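Local coordinates for probable CoA-transferase alpha subunit (Rhodococcus jostii, PDB 6COJ), which probably hydrolyses a carbon-carbon bond in a coenzyme A thioester of steroid breakdown as the alpha subunit of a CoA-transferase-like enzyme, at residues Gln268-Glu273 with Gln282-Thr287. The protein carries 1 engineered substitution. Residues are numbered along the deposited sequence; the frame is centred on the assembly and turned at random.
Sequences QRHYAE and QQFVAT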
ATOM      1  N   GLN A 268      11.834  15.744 -26.779  1.00 20.23           N
ATOM      2  CA  GLN A 268      10.389  15.633 -26.619  1.00 19.00           C
ATOM      3  C   GLN A 268       9.671  16.749 -27.364  1.00 20.26           C
ATOM      4  O   GLN A 268       8.634  16.516 -27.992  1.00 20.86           O
ATOM      5  CB  GLN A 268       9.985  15.617 -25.149  1.00 18.35           C
ATOM      6  CG  GLN A 268       8.481  15.497 -24.998  1.00 17.88           C
ATOM      7  CD  GLN A 268       8.070  15.184 -23.589  1.00 18.71           C
ATOM      8  OE1 GLN A 268       8.060  14.028 -23.186  1.00 22.47           O
ATOM      9  NE2 GLN A 268       7.711  16.210 -22.844  1.00 20.37           N
ATOM     10  N   ARG A 269      10.214  17.967 -27.309  1.00 21.54           N
ATOM     11  CA  ARG A 269       9.658  19.054 -28.108  1.00 23.84           C
ATOM     12  C   ARG A 269       9.662  18.714 -29.591  1.00 27.43           C
ATOM     13  O   ARG A 269       8.695  19.009 -30.300  1.00 26.38           O
ATOM     14  CB  ARG A 269      10.402  20.359 -27.844  1.00 27.24           C
ATOM     15  CG  ARG A 269       9.975  21.035 -26.564  1.00 33.93           C
ATOM     16  CD  ARG A 269      10.502  22.451 -26.461  1.00 37.57           C
ATOM     17  NE  ARG A 269      11.954  22.511 -26.386  1.00 44.29           N
ATOM     18  CZ  ARG A 269      12.641  22.533 -25.249  1.00 50.85           C
ATOM     19  NH1 ARG A 269      12.010  22.470 -24.082  1.00 37.31           N
ATOM     20  NH2 ARG A 269      13.961  22.604 -25.281  1.00 44.67           N
ATOM     21  N   HIS A 270      10.738  18.085 -30.076  1.00 23.75           N
ATOM     22  CA  HIS A 270      10.807  17.706 -31.485  1.00 29.15           C
ATOM     23  C   HIS A 270       9.766  16.645 -31.828  1.00 24.42           C
ATOM     24  O   HIS A 270       9.130  16.707 -32.889  1.00 25.69           O
ATOM     25  CB  HIS A 270      12.217  17.216 -31.822  1.00 28.77           C
ATOM     26  CG  HIS A 270      12.400  16.831 -33.258  1.00 27.82           C
ATOM     27  ND1 HIS A 270      12.343  17.746 -34.286  1.00 32.86           N
ATOM     28  CD2 HIS A 270      12.642  15.631 -33.833  1.00 26.38           C
ATOM     29  CE1 HIS A 270      12.538  17.127 -35.434  1.00 29.84           C
ATOM     30  NE2 HIS A 270      12.720  15.844 -35.188  1.00 30.24           N
ATOM     31  N   TYR A 271       9.575  15.664 -30.942  1.00 24.22           N
ATOM     32  CA  TYR A 271       8.508  14.685 -31.126  1.00 22.47           C
ATOM     33  C   TYR A 271       7.153  15.373 -31.264  1.00 24.44           C
ATOM     34  O   TYR A 271       6.392  15.099 -32.203  1.00 24.04           O
ATOM     35  CB  TYR A 271       8.510  13.695 -29.949  1.00 20.57           C
ATOM     36  CG  TYR A 271       7.168  13.050 -29.672  1.00 19.28           C
ATOM     37  CD1 TYR A 271       6.694  12.004 -30.459  1.00 19.49           C
ATOM     38  CD2 TYR A 271       6.369  13.494 -28.624  1.00 18.80           C
ATOM     39  CE1 TYR A 271       5.459  11.420 -30.210  1.00 19.22           C
ATOM     40  CE2 TYR A 271       5.129  12.919 -28.368  1.00 18.58           C
ATOM     41  CZ  TYR A 271       4.682  11.880 -29.163  1.00 18.78           C
ATOM     42  OH  TYR A 271       3.462  11.298 -28.914  1.00 19.98           O
ATOM     43  N   ALA A 272       6.846  16.295 -30.345  1.00 22.92           N
ATOM     44  CA  ALA A 272       5.533  16.933 -30.337  1.00 22.29           C
ATOM     45  C   ALA A 272       5.330  17.797 -31.577  1.00 28.57           C
ATOM     46  O   ALA A 272       4.274  17.740 -32.218  1.00 28.69           O
ATOM     47  CB  ALA A 272       5.362  17.755 -29.055  1.00 23.38           C
ATOM     48  N   GLU A 273       6.339  18.599 -31.935  1.00 25.97           N
ATOM     49  CA  GLU A 273       6.221  19.439 -33.122  0.50 30.71           C
ATOM     50  C   GLU A 273       6.190  18.613 -34.400  1.00 29.68           C
ATOM     51  O   GLU A 273       5.605  19.045 -35.399  1.00 32.90           O
ATOM     52  CB  GLU A 273       7.354  20.467 -33.168  0.50 31.63           C
ATOM     53  CG  GLU A 273       7.143  21.649 -32.236  0.50 33.77           C
ATOM     54  CD  GLU A 273       8.442  22.187 -31.678  0.50 54.94           C
ATOM     55  OE1 GLU A 273       9.516  21.780 -32.171  0.50 55.66           O
ATOM     56  OE2 GLU A 273       8.390  23.016 -30.745  0.50 51.89           O
ATOM     57  N   GLN A 282       6.325  11.899 -41.203  1.00 31.14           N
ATOM     58  CA  GLN A 282       7.060  10.952 -42.045  0.61 32.54           C
ATOM     59  C   GLN A 282       8.559  11.073 -41.823  1.00 32.97           C
ATOM     60  O   GLN A 282       9.284  10.074 -41.803  1.00 33.34           O
ATOM     61  CB  GLN A 282       6.742  11.214 -43.523  0.61 34.68           C
ATOM     62  CG  GLN A 282       7.531  10.350 -44.520  0.61 36.69           C
ATOM     63  CD  GLN A 282       8.762  11.052 -45.087  0.61 46.39           C
ATOM     64  OE1 GLN A 282       8.812  12.280 -45.172  0.61 38.76           O
ATOM     65  NE2 GLN A 282       9.760  10.266 -45.485  0.61 41.72           N
ATOM     66  N   GLN A 283       9.037  12.307 -41.670  1.00 33.20           N
ATOM     67  CA  GLN A 283      10.465  12.525 -41.473  1.00 33.89           C
ATOM     68  C   GLN A 283      10.903  12.026 -40.103  1.00 32.59           C
ATOM     69  O   GLN A 283      11.964  11.409 -39.968  1.00 32.45           O
ATOM     70  CB  GLN A 283      10.784  14.009 -41.620  1.00 37.28           C
ATOM     71  CG  GLN A 283      12.270  14.303 -41.715  1.00 53.46           C
ATOM     72  CD  GLN A 283      12.960  13.422 -42.736  1.00 68.26           C
ATOM     73  OE1 GLN A 283      13.725  12.520 -42.383  1.00 77.14           O
ATOM     74  NE2 GLN A 283      12.681  13.671 -44.016  1.00 83.03           N
ATOM     75  N   PHE A 284      10.094  12.284 -39.075  1.00 30.01           N
ATOM     76  CA  PHE A 284      10.397  11.749 -37.753  1.00 28.72           C
ATOM     77  C   PHE A 284      10.428  10.228 -37.783  1.00 31.44           C
ATOM     78  O   PHE A 284      11.347   9.606 -37.240  1.00 28.30           O
ATOM     79  CB  PHE A 284       9.347  12.244 -36.759  1.00 27.21           C
ATOM     80  CG  PHE A 284       9.647  11.899 -35.330  1.00 27.77           C
ATOM     81  CD1 PHE A 284       9.230  10.693 -34.791  1.00 23.82           C
ATOM     82  CD2 PHE A 284      10.339  12.787 -34.523  1.00 25.79           C
ATOM     83  CE1 PHE A 284       9.503  10.376 -33.471  1.00 23.31           C
ATOM     84  CE2 PHE A 284      10.614  12.478 -33.189  1.00 23.00           C
ATOM     85  CZ  PHE A 284      10.198  11.273 -32.666  1.00 22.63           C
ATOM     86  N   VAL A 285       9.439   9.615 -38.435  1.00 28.47           N
ATOM     87  CA  VAL A 285       9.400   8.160 -38.566  1.00 28.79           C
ATOM     88  C   VAL A 285      10.632   7.658 -39.313  1.00 30.74           C
ATOM     89  O   VAL A 285      11.288   6.699 -38.889  1.00 30.79           O
ATOM     90  CB  VAL A 285       8.092   7.728 -39.253  1.00 29.24           C
ATOM     91  CG1 VAL A 285       8.171   6.288 -39.726  1.00 31.42           C
ATOM     92  CG2 VAL A 285       6.917   7.930 -38.301  1.00 27.48           C
ATOM     93  N   ALA A 286      10.963   8.299 -40.438  1.00 32.51           N
ATOM     94  CA  ALA A 286      12.109   7.860 -41.232  1.00 34.79           C
ATOM     95  C   ALA A 286      13.400   7.924 -40.426  1.00 34.57           C
ATOM     96  O   ALA A 286      14.246   7.027 -40.523  1.00 35.80           O
ATOM     97  CB  ALA A 286      12.228   8.695 -42.507  1.00 36.89           C
ATOM     98  N   THR A 287      13.567   8.971 -39.618  1.00 33.22           N
ATOM     99  CA  THR A 287      14.824   9.158 -38.901  1.00 33.24           C
ATOM    100  C   THR A 287      14.893   8.322 -37.626  1.00 31.39           C
ATOM    101  O   THR A 287      15.954   7.775 -37.307  1.00 32.04           O
ATOM    102  CB  THR A 287      15.036  10.642 -38.583  1.00 32.95           C
ATOM    103  OG1 THR A 287      15.108  11.391 -39.802  1.00 36.00           O
ATOM    104  CG2 THR A 287      16.330  10.848 -37.798  1.00 33.80           C
TER
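The Phe284 ring has His270 CD2 at its edge, in its plane, and Tyr271 CA at a slant; Trp281 stacks on it, and Gln268 O lies in the plane of the Tyr271 ring at its edge. His270 CD2 is 3.7 Å from Phe284 CD2, while the phenyl carbon itself approaches the imidazole obliquely. With planes at 40° and centroids 5.7 Å apart, the two rings form an oblique pair, neither stacked nor T-shaped. The far end of the phenyl reaches the other helix at Tyr271: Phe284 CE2 is 3.7 Å from Tyr271 CA, and Phe284 CZ sits 4.0 Å from Tyr271 CB, near the plane of the phenol but at its root. One aromatic blade thus touches the ring of His270 and the CA and CB of Tyr271. It gets there because CG of Phe284 is anti to the backbone N (chi1 -173°), which extends the ring across the gap; His270 has the same trans first torsion, and the two chains pass alongside one another, running opposite ways.

The arrangement is a small helical hairpin: helices 265-274 and 278-288 are joined by a very short connection and pack at the periphery of the Rossmann-like CoA-transferase domain, beyond its parallel sheet. No hydrogen bond crosses between the two segments, where Tyr271 CA and Phe284 CA stand 7.5 Å apart, so aromatic and aliphatic packing alone joins them here. Replacing Phe284 with an alanine would probably open a gap beside Tyr271 CB and deprive the His270 ring of its neighbour across the hairpin. Phe303 of the last helix extends the cluster, meeting His270. Tyr271 turns its hydroxyl elsewhere, to a hydrogen bond between its OH and Asp98 OD2, and its ring also meets Phe254.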